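Local atomic coordinates of hexokinase (Schistosoma mansoni, PDB entry 1BDG), a protein that catalyses the ATP-dependent phosphorylation of glucose and other hexoses to their 6-phosphates, the first step of glycolysis. Residues S56-T61 / D197-L202; C212-I217 / T222-I227; I246-G251 / A383-R388. All coordinates share one frame; numbering follows the deposited sequence.

Contact 1: residues S56-T61 / D197-L202; sequences SYVTKT and DTVGTL. With GLC (alpha-D-glucopyranose), chain B.
Val199 meets Ser56 and Val58 where the first turns of helix 197-206 lie against the loop 56-61. Start at its CB, which forks into two methyls, both facing the loop. CG1, swung opposite the backbone N (chi1 -170°), runs tip to tip into Val58 CG2 at 3.9 Å and also comes to 4.1 Å from Ser56 OG. The other branch, CG2, rests 4.1 Å from Ser56 CB, so one valine spans both loop residues. Ser56 OG is turned to Val245 O on strand 243-247, which satisfies its polar end, and it takes a weak bond from Val58 N as well. Two of the passages between the lobes of the actin-like ATPase fold meet here: 56-61 leads from the large-domain sheet toward strand 68-75 of the small one, and helix 197-206 follows small-domain strand 189-195 back into the large domain. One turn further along the helix, Leu202 CD2 crosses Thr61 at about a right angle and touches its CG2 at 3.6 Å. Asp197, at the helix start, faces glucose: OD1 takes O4 at 2.7 Å, and OD2 takes O6 at 2.9 Å while also bonding Ser144. Its carbonyl O receives Thr201 N and, from 45° above the carbonyl plane, Thr201 OG1.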
loop_
_atom_site.group_PDB
_atom_site.type_symbol
_atom_site.label_atom_id
_atom_site.label_comp_id
_atom_site.label_asym_id
_atom_site.label_seq_id
_atom_site.Cartn_x
_atom_site.Cartn_y
_atom_site.Cartn_z
ATOM N N SER A 56 -12.536 10.050 5.621
ATOM C CA SER A 56 -11.365 10.855 5.941
ATOM C C SER A 56 -11.714 12.311 6.295
ATOM O O SER A 56 -10.844 13.082 6.712
ATOM C CB SER A 56 -10.435 10.847 4.744
ATOM O OG SER A 56 -11.052 11.539 3.675
ATOM N N TYR A 57 -12.976 12.685 6.104
ATOM C CA TYR A 57 -13.445 14.042 6.356
ATOM C C TYR A 57 -12.836 15.093 5.422
ATOM O O TYR A 57 -12.898 16.290 5.689
ATOM C CB TYR A 57 -13.297 14.424 7.828
ATOM C CG TYR A 57 -14.417 13.912 8.689
ATOM C CD1 TYR A 57 -14.354 12.661 9.272
ATOM C CD2 TYR A 57 -15.553 14.673 8.897
ATOM C CE1 TYR A 57 -15.391 12.175 10.040
ATOM C CE2 TYR A 57 -16.601 14.198 9.659
ATOM C CZ TYR A 57 -16.519 12.943 10.233
ATOM O OH TYR A 57 -17.565 12.458 10.993
ATOM N N VAL A 58 -12.187 14.629 4.359
ATOM C CA VAL A 58 -11.659 15.531 3.349
ATOM C C VAL A 58 -12.832 15.524 2.387
ATOM O O VAL A 58 -13.096 14.514 1.732
ATOM C CB VAL A 58 -10.452 14.970 2.588
ATOM C CG1 VAL A 58 -10.114 15.887 1.430
ATOM C CG2 VAL A 58 -9.261 14.866 3.491
ATOM N N THR A 59 -13.610 16.593 2.395
ATOM C CA THR A 59 -14.756 16.663 1.514
ATOM C C THR A 59 -14.435 17.263 0.133
ATOM O O THR A 59 -14.743 16.651 -0.892
ATOM C CB THR A 59 -15.916 17.371 2.216
ATOM O OG1 THR A 59 -15.470 18.635 2.726
ATOM C CG2 THR A 59 -16.398 16.526 3.383
ATOM N N LYS A 60 -13.718 18.381 0.106
ATOM C CA LYS A 60 -13.366 19.039 -1.155
ATOM C C LYS A 60 -11.856 18.979 -1.472
ATOM O O LYS A 60 -11.033 19.494 -0.705
ATOM C CB LYS A 60 -13.844 20.497 -1.137
ATOM N N THR A 61 -11.506 18.403 -2.627
ATOM C CA THR A 61 -10.106 18.286 -3.046
ATOM C C THR A 61 -9.466 19.617 -3.437
ATOM O O THR A 61 -10.080 20.452 -4.104
ATOM C CB THR A 61 -9.943 17.318 -4.233
ATOM O OG1 THR A 61 -10.897 17.653 -5.244
ATOM C CG2 THR A 61 -10.134 15.858 -3.782
ATOM N N ASP A 197 -2.182 7.848 3.270
ATOM C CA ASP A 197 -1.440 8.008 2.028
ATOM C C ASP A 197 -2.324 7.999 0.786
ATOM O O ASP A 197 -2.139 8.828 -0.090
ATOM C CB ASP A 197 -0.267 7.021 1.896
ATOM C CG ASP A 197 -0.671 5.565 2.084
ATOM O OD1 ASP A 197 -1.850 5.209 1.926
ATOM O OD2 ASP A 197 0.210 4.747 2.377
ATOM N N THR A 198 -3.327 7.128 0.727
ATOM C CA THR A 198 -4.205 7.082 -0.440
ATOM C C THR A 198 -4.862 8.432 -0.655
ATOM O O THR A 198 -4.879 8.958 -1.777
ATOM C CB THR A 198 -5.290 6.068 -0.249
ATOM O OG1 THR A 198 -5.853 6.243 1.047
ATOM C CG2 THR A 198 -4.738 4.678 -0.377
ATOM N N VAL A 199 -5.367 9.000 0.444
ATOM C CA VAL A 199 -6.037 10.309 0.443
ATOM C C VAL A 199 -5.042 11.367 -0.046
ATOM O O VAL A 199 -5.346 12.143 -0.956
ATOM C CB VAL A 199 -6.587 10.664 1.859
ATOM C CG1 VAL A 199 -7.475 11.879 1.795
ATOM C CG2 VAL A 199 -7.381 9.497 2.414
ATOM N N GLY A 200 -3.829 11.337 0.503
ATOM C CA GLY A 200 -2.803 12.273 0.095
ATOM C C GLY A 200 -2.524 12.137 -1.385
ATOM O O GLY A 200 -2.344 13.126 -2.081
ATOM N N THR A 201 -2.499 10.909 -1.881
ATOM C CA THR A 201 -2.252 10.657 -3.295
ATOM C C THR A 201 -3.410 11.214 -4.136
ATOM O O THR A 201 -3.179 11.951 -5.091
ATOM C CB THR A 201 -2.045 9.138 -3.558
ATOM O OG1 THR A 201 -0.917 8.664 -2.802
ATOM C CG2 THR A 201 -1.818 8.860 -5.024
ATOM N N LEU A 202 -4.654 10.906 -3.771
ATOM C CA LEU A 202 -5.803 11.422 -4.525
ATOM C C LEU A 202 -5.673 12.944 -4.643
ATOM O O LEU A 202 -5.882 13.493 -5.713
ATOM C CB LEU A 202 -7.134 11.033 -3.859
ATOM C CG LEU A 202 -8.429 11.202 -4.689
ATOM C CD1 LEU A 202 -9.582 10.421 -4.068
ATOM C CD2 LEU A 202 -8.807 12.663 -4.849
HETATM C C1 GLC B . -1.449 -0.585 4.582
HETATM C C2 GLC B . -2.121 0.396 5.543
HETATM C C3 GLC B . -2.969 1.375 4.764
HETATM C C4 GLC B . -2.116 2.069 3.717
HETATM C C5 GLC B . -1.486 1.029 2.816
HETATM C C6 GLC B . -0.565 1.647 1.781
HETATM O O1 GLC B . -2.444 -1.237 3.867
HETATM O O2 GLC B . -2.952 -0.300 6.470
HETATM O O3 GLC B . -3.527 2.346 5.637
HETATM O O4 GLC B . -2.908 2.953 2.961
HETATM O O5 GLC B . -0.692 0.142 3.606
HETATM O O6 GLC B . 0.732 1.851 2.301
#

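Contact 2: residues C212-I217 / T222-I227; sequences CAVGLI and TNVAYI. With GLC (alpha-D-glucopyranose), chain B.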
loop_
_atom_site.group_PDB
_atom_site.type_symbol
_atom_site.label_atom_id
_atom_site.label_comp_id
_atom_site.label_asym_id
_atom_site.label_seq_id
_atom_site.Cartn_x
_atom_site.Cartn_y
_atom_site.Cartn_z
ATOM N N CYS A 212 -9.394 13.222 -11.512
ATOM C CA CYS A 212 -8.936 12.203 -10.573
ATOM C C CYS A 212 -9.892 12.003 -9.411
ATOM O O CYS A 212 -10.028 12.889 -8.558
ATOM C CB CYS A 212 -7.598 12.612 -9.988
ATOM S SG CYS A 212 -6.620 11.248 -9.296
ATOM N N ALA A 213 -10.512 10.831 -9.339
ATOM C CA ALA A 213 -11.441 10.540 -8.253
ATOM C C ALA A 213 -11.000 9.352 -7.385
ATOM O O ALA A 213 -11.704 8.977 -6.438
ATOM C CB ALA A 213 -12.828 10.306 -8.802
ATOM N N VAL A 214 -9.823 8.792 -7.677
ATOM C CA VAL A 214 -9.297 7.643 -6.932
ATOM C C VAL A 214 -7.816 7.839 -6.600
ATOM O O VAL A 214 -7.100 8.528 -7.318
ATOM C CB VAL A 214 -9.459 6.338 -7.744
ATOM C CG1 VAL A 214 -9.200 5.149 -6.883
ATOM C CG2 VAL A 214 -10.840 6.245 -8.320
ATOM N N GLY A 215 -7.365 7.242 -5.505
ATOM C CA GLY A 215 -5.975 7.350 -5.110
ATOM C C GLY A 215 -5.503 5.962 -4.749
ATOM O O GLY A 215 -5.794 5.492 -3.653
ATOM N N LEU A 216 -4.806 5.294 -5.658
ATOM C CA LEU A 216 -4.336 3.927 -5.426
ATOM C C LEU A 216 -2.899 3.773 -4.949
ATOM O O LEU A 216 -1.984 4.339 -5.531
ATOM C CB LEU A 216 -4.532 3.103 -6.703
ATOM C CG LEU A 216 -4.029 1.663 -6.788
ATOM C CD1 LEU A 216 -4.738 0.770 -5.768
ATOM C CD2 LEU A 216 -4.260 1.150 -8.192
ATOM N N ILE A 217 -2.702 2.951 -3.922
ATOM C CA ILE A 217 -1.365 2.675 -3.389
ATOM C C ILE A 217 -1.032 1.190 -3.505
ATOM O O ILE A 217 -1.694 0.355 -2.906
ATOM C CB ILE A 217 -1.217 3.075 -1.901
ATOM C CG1 ILE A 217 -1.241 4.593 -1.739
ATOM C CG2 ILE A 217 0.069 2.524 -1.353
ATOM C CD1 ILE A 217 -0.071 5.299 -2.389
ATOM N N THR A 222 -1.120 -2.282 0.070
ATOM C CA THR A 222 -2.105 -1.867 -0.907
ATOM C C THR A 222 -3.331 -1.295 -0.222
ATOM O O THR A 222 -3.709 -1.724 0.883
ATOM C CB THR A 222 -2.488 -3.017 -1.879
ATOM O OG1 THR A 222 -3.333 -2.507 -2.912
ATOM C CG2 THR A 222 -3.211 -4.147 -1.169
ATOM N N ASN A 223 -3.902 -0.272 -0.849
ATOM C CA ASN A 223 -5.087 0.407 -0.343
ATOM C C ASN A 223 -5.519 1.443 -1.376
ATOM O O ASN A 223 -4.700 1.916 -2.149
ATOM C CB ASN A 223 -4.791 1.088 0.992
ATOM C CG ASN A 223 -6.030 1.593 1.670
ATOM O OD1 ASN A 223 -7.131 1.383 1.188
ATOM N ND2 ASN A 223 -5.865 2.264 2.791
ATOM N N VAL A 224 -6.807 1.764 -1.406
ATOM C CA VAL A 224 -7.343 2.739 -2.337
ATOM C C VAL A 224 -8.257 3.683 -1.560
ATOM O O VAL A 224 -8.768 3.337 -0.481
ATOM C CB VAL A 224 -8.190 2.075 -3.437
ATOM C CG1 VAL A 224 -9.604 1.838 -2.964
ATOM C CG2 VAL A 224 -8.203 2.927 -4.664
ATOM N N ALA A 225 -8.461 4.872 -2.114
ATOM C CA ALA A 225 -9.314 5.876 -1.522
ATOM C C ALA A 225 -10.027 6.448 -2.720
ATOM O O ALA A 225 -9.445 6.509 -3.801
ATOM C CB ALA A 225 -8.481 6.927 -0.856
ATOM N N TYR A 226 -11.283 6.841 -2.559
ATOM C CA TYR A 226 -12.042 7.389 -3.677
ATOM C C TYR A 226 -13.063 8.441 -3.214
ATOM O O TYR A 226 -13.382 8.515 -2.029
ATOM C CB TYR A 226 -12.720 6.236 -4.447
ATOM C CG TYR A 226 -13.882 5.608 -3.724
ATOM C CD1 TYR A 226 -13.680 4.669 -2.725
ATOM C CD2 TYR A 226 -15.193 6.006 -3.996
ATOM C CE1 TYR A 226 -14.765 4.148 -1.999
ATOM C CE2 TYR A 226 -16.273 5.498 -3.289
ATOM C CZ TYR A 226 -16.059 4.575 -2.290
ATOM O OH TYR A 226 -17.127 4.094 -1.565
ATOM N N ILE A 227 -13.549 9.283 -4.124
ATOM C CA ILE A 227 -14.545 10.282 -3.727
ATOM C C ILE A 227 -15.922 9.621 -3.705
ATOM O O ILE A 227 -16.302 8.960 -4.668
ATOM C CB ILE A 227 -14.576 11.525 -4.644
ATOM C CG1 ILE A 227 -13.165 12.092 -4.843
ATOM C CG2 ILE A 227 -15.383 12.627 -3.958
ATOM C CD1 ILE A 227 -13.085 13.243 -5.839
HETATM C C1 GLC B . -1.449 -0.585 4.582
HETATM C C2 GLC B . -2.121 0.396 5.543
HETATM C C3 GLC B . -2.969 1.375 4.764
HETATM C C4 GLC B . -2.116 2.069 3.717
HETATM C C5 GLC B . -1.486 1.029 2.816
HETATM C C6 GLC B . -0.565 1.647 1.781
HETATM O O1 GLC B . -2.444 -1.237 3.867
HETATM O O2 GLC B . -2.952 -0.300 6.470
HETATM O O3 GLC B . -3.527 2.346 5.637
HETATM O O4 GLC B . -2.908 2.953 2.961
HETATM O O5 GLC B . -0.692 0.142 3.606
HETATM O O6 GLC B . 0.732 1.851 2.301
#
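Val214 and Val224 meet where strands 212-217 and 222-227 pair antiparallel as a beta hairpin in the central sheet of the large domain, the ribonuclease H-like core of the actin-ATPase fold. The strand axes approach to 4.6 Å. Backbone bonds run from Ala213 and Ile227 at one end to Ile217 and Asn223 at the other, where Ile217 N bonds Asn223 O at 2.9 Å. Val214, Leu216, Val224 and Tyr226 share the face covered by helix 357-389. There the Val214 and Val224 side chains cross obliquely, bringing CG1 of the first and CG2 of the second together. The same Val224 branch lies 4.2 Å from Leu216 CB, and the leucine's CD1 folds back to 3.8 Å from Asn223 O. Tyr226 keeps its CB beside Val214 CG2, but chi1 of 72° swings the ring off between its own N and carbonyl carbon, carrying the hydroxyl to Glu228. At the far end Ile227 stretches CD1 back across the strand to 4.2 Å from Ala213 CB, near Cys212, whose sulfur is tied to Cys205. The other face, carrying Ile217, Asn223 and Ala225, is covered by helix 197-206. Ile217 leads its CG2 methyl to glucose C6. Asn223 has CG opposite its backbone N (chi1 -170°), which reaches the amide out to the sugar. ND2, also bonded to Asn247 OD1, gives glucose O4 a bond of 3.0 Å with an N-H...O angle of 153°.

Contact 3: residues I246-G251 / A383-R388; sequences INTEWG and ACILRR. With GLC (alpha-D-glucopyranose), chain B; SO4 (sulfate ion), chain E.
Within 383-388, Ile385 is the residue that meets both Thr248 and Trp250. Its CD1 methyl lies 4.4 Å from Thr248 CG2, and its CG1 comes obliquely to the indole at 4.4 Å from Trp250 CZ3, on the six-membered ring. The touch is light, 85 Å² in all, and wholly apolar, yet all three residues are buried. Val224 of strand 222-229 sits against both Ile385 and Trp250 and fills in the same patch.

The next shell fixes the loop side. Thr248 turns its methyl to the helix and its hydroxyl to Val224 O and to Asn223 OD1. Trp250 lays its benzo ring toward Ile385 while NE1, on the opposite side of the indole, bonds Thr222 OG1; Tyr282 packs on the tryptophan edge-to-face. Between Thr248 and Trp250, Glu249 takes a left-handed backbone conformation (phi 63°, psi 53°), its N bonded to Asn223 OD1. Its side chain leaves on the glucose side, away from the helix. The carboxylate grips two neighbouring sugar hydroxyls, O3 through OE1 at 2.8 Å and O2 through OE2 at 2.7 Å, and Asn247 ND2 adds a weak bond to OE1.

Farther out on the helix, Arg388 bends at chi3 and forms a salt bridge with Glu228; its fit to a sulfate, probably from the crystallisation liquor, is doubtful in detail.

Aliphatic carbons and the six-membered ring of the indole lie toward helix 357-389, and polar groups turn to strand 222-229: the helix supplies a hydrophobic backing without directional bonds, while hydrogen bonds to the strand probably orient the sugar-binding loop, consistent with Glu249 facing O2 and O3.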
loop_
_atom_site.group_PDB
_atom_site.type_symbol
_atom_site.label_atom_id
_atom_site.label_comp_id
_atom_site.label_asym_id
_atom_site.label_seq_id
_atom_site.Cartn_x
_atom_site.Cartn_y
_atom_site.Cartn_z
ATOM N N ILE A 246 -13.269 8.622 0.869
ATOM C CA ILE A 246 -13.346 7.443 1.720
ATOM C C ILE A 246 -12.045 6.657 1.691
ATOM O O ILE A 246 -11.479 6.444 0.626
ATOM C CB ILE A 246 -14.489 6.497 1.270
ATOM C CG1 ILE A 246 -15.852 7.085 1.643
ATOM C CG2 ILE A 246 -14.343 5.132 1.930
ATOM C CD1 ILE A 246 -16.208 6.935 3.095
ATOM N N ASN A 247 -11.562 6.260 2.861
ATOM C CA ASN A 247 -10.357 5.448 2.965
ATOM C C ASN A 247 -10.892 4.021 3.137
ATOM O O ASN A 247 -11.314 3.608 4.228
ATOM C CB ASN A 247 -9.523 5.873 4.170
ATOM C CG ASN A 247 -8.322 4.976 4.402
ATOM O OD1 ASN A 247 -7.939 4.179 3.553
ATOM N ND2 ASN A 247 -7.716 5.115 5.560
ATOM N N THR A 248 -10.915 3.288 2.029
ATOM C CA THR A 248 -11.440 1.934 1.991
ATOM C C THR A 248 -10.748 1.019 2.965
ATOM O O THR A 248 -11.404 0.339 3.742
ATOM C CB THR A 248 -11.335 1.351 0.577
ATOM O OG1 THR A 248 -9.955 1.164 0.244
ATOM C CG2 THR A 248 -11.967 2.305 -0.421
ATOM N N GLU A 249 -9.422 1.014 2.916
ATOM C CA GLU A 249 -8.610 0.178 3.790
ATOM C C GLU A 249 -8.970 -1.279 3.444
ATOM O O GLU A 249 -9.306 -2.095 4.310
ATOM C CB GLU A 249 -8.894 0.541 5.248
ATOM C CG GLU A 249 -7.786 0.193 6.236
ATOM C CD GLU A 249 -6.443 0.858 5.944
ATOM O OE1 GLU A 249 -6.330 2.098 6.045
ATOM O OE2 GLU A 249 -5.483 0.122 5.648
ATOM N N TRP A 250 -8.866 -1.571 2.142
ATOM C CA TRP A 250 -9.177 -2.869 1.552
ATOM C C TRP A 250 -8.160 -3.969 1.804
ATOM O O TRP A 250 -8.370 -5.124 1.415
ATOM C CB TRP A 250 -9.431 -2.725 0.039
ATOM C CG TRP A 250 -8.208 -2.489 -0.858
ATOM C CD1 TRP A 250 -6.891 -2.646 -0.527
ATOM C CD2 TRP A 250 -8.224 -2.108 -2.242
ATOM N NE1 TRP A 250 -6.094 -2.394 -1.610
ATOM C CE2 TRP A 250 -6.881 -2.061 -2.677
ATOM C CE3 TRP A 250 -9.242 -1.812 -3.154
ATOM C CZ2 TRP A 250 -6.526 -1.730 -3.996
ATOM C CZ3 TRP A 250 -8.890 -1.484 -4.467
ATOM C CH2 TRP A 250 -7.544 -1.447 -4.873
ATOM N N GLY A 251 -7.021 -3.612 2.383
ATOM C CA GLY A 251 -6.032 -4.627 2.679
ATOM C C GLY A 251 -6.690 -5.652 3.584
ATOM O O GLY A 251 -6.352 -6.836 3.566
ATOM N N ALA A 383 -11.436 -2.071 -10.697
ATOM C CA ALA A 383 -12.664 -2.290 -11.446
ATOM C C ALA A 383 -13.840 -2.225 -10.504
ATOM O O ALA A 383 -14.945 -1.922 -10.908
ATOM C CB ALA A 383 -12.634 -3.610 -12.120
ATOM N N CYS A 384 -13.606 -2.537 -9.241
ATOM C CA CYS A 384 -14.660 -2.479 -8.248
ATOM C C CYS A 384 -14.939 -1.044 -7.842
ATOM O O CYS A 384 -16.086 -0.681 -7.580
ATOM C CB CYS A 384 -14.286 -3.267 -7.008
ATOM S SG CYS A 384 -15.294 -2.745 -5.622
ATOM N N ILE A 385 -13.881 -0.241 -7.751
ATOM C CA ILE A 385 -13.991 1.170 -7.387
ATOM C C ILE A 385 -14.735 1.899 -8.497
ATOM O O ILE A 385 -15.679 2.644 -8.247
ATOM C CB ILE A 385 -12.593 1.794 -7.180
ATOM C CG1 ILE A 385 -12.000 1.338 -5.844
ATOM C CG2 ILE A 385 -12.661 3.288 -7.248
ATOM C CD1 ILE A 385 -12.849 1.674 -4.644
ATOM N N LEU A 386 -14.324 1.649 -9.731
ATOM C CA LEU A 386 -14.951 2.254 -10.903
ATOM C C LEU A 386 -16.438 1.888 -10.967
ATOM O O LEU A 386 -17.243 2.634 -11.525
ATOM C CB LEU A 386 -14.250 1.789 -12.190
ATOM C CG LEU A 386 -12.778 2.147 -12.336
ATOM C CD1 LEU A 386 -12.355 1.875 -13.752
ATOM C CD2 LEU A 386 -12.551 3.596 -12.000
ATOM N N ARG A 387 -16.781 0.720 -10.436
ATOM C CA ARG A 387 -18.165 0.270 -10.413
ATOM C C ARG A 387 -18.956 0.966 -9.314
ATOM O O ARG A 387 -20.178 0.958 -9.323
ATOM C CB ARG A 387 -18.241 -1.239 -10.222
ATOM C CG ARG A 387 -17.791 -2.006 -11.433
ATOM C CD ARG A 387 -18.432 -3.374 -11.503
ATOM N NE ARG A 387 -17.709 -4.241 -12.429
ATOM C CZ ARG A 387 -17.346 -5.492 -12.156
ATOM N NH1 ARG A 387 -17.639 -6.047 -10.981
ATOM N NH2 ARG A 387 -16.696 -6.196 -13.071
ATOM N N ARG A 388 -18.237 1.559 -8.370
ATOM C CA ARG A 388 -18.834 2.277 -7.261
ATOM C C ARG A 388 -18.877 3.750 -7.625
ATOM O O ARG A 388 -19.955 4.322 -7.757
ATOM C CB ARG A 388 -18.019 2.035 -5.991
ATOM C CG ARG A 388 -18.422 2.865 -4.812
ATOM C CD ARG A 388 -18.143 2.118 -3.517
ATOM N NE ARG A 388 -19.257 1.245 -3.124
ATOM C CZ ARG A 388 -20.465 1.661 -2.731
ATOM N NH1 ARG A 388 -20.766 2.945 -2.663
ATOM N NH2 ARG A 388 -21.376 0.778 -2.387
HETATM C C1 GLC B . -1.449 -0.585 4.582
HETATM C C2 GLC B . -2.121 0.396 5.543
HETATM C C3 GLC B . -2.969 1.375 4.764
HETATM C C4 GLC B . -2.116 2.069 3.717
HETATM C C5 GLC B . -1.486 1.029 2.816
HETATM C C6 GLC B . -0.565 1.647 1.781
HETATM O O1 GLC B . -2.444 -1.237 3.867
HETATM O O2 GLC B . -2.952 -0.300 6.470
HETATM O O3 GLC B . -3.527 2.346 5.637
HETATM O O4 GLC B . -2.908 2.953 2.961
HETATM O O5 GLC B . -0.692 0.142 3.606
HETATM O O6 GLC B . 0.732 1.851 2.301
HETATM S S SO4 E . -24.149 1.400 -2.595
HETATM O O1 SO4 E . -23.824 0.099 -3.123
HETATM O O2 SO4 E . -23.261 2.374 -3.160
HETATM O O3 SO4 E . -25.510 1.722 -2.946
HETATM O O4 SO4 E . -23.998 1.401 -1.164
#

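In the fold
All three contacts belong to the large domain's side of the cleft, and each sends one or more residues to the glucose. Contact 2 is the middle layer: its centre is about 9 Å from that of contact 1 and about 7 Å from that of contact 3, while contacts 1 and 3 are about 14 Å apart. Helix 197-206 lies on the hairpin, with Thr198 CG2 3.3 Å from Asn223 O. On the other flank the loop of contact 3 is bonded to strand 222-229, and the Tyr226 side chain of contact 2 packs against Arg388. Glucose thus meets Asp197 from contact 1, Asn223 from contact 2 and Glu249 from contact 3, joined by Asn196, Thr161, Lys162 and Glu283.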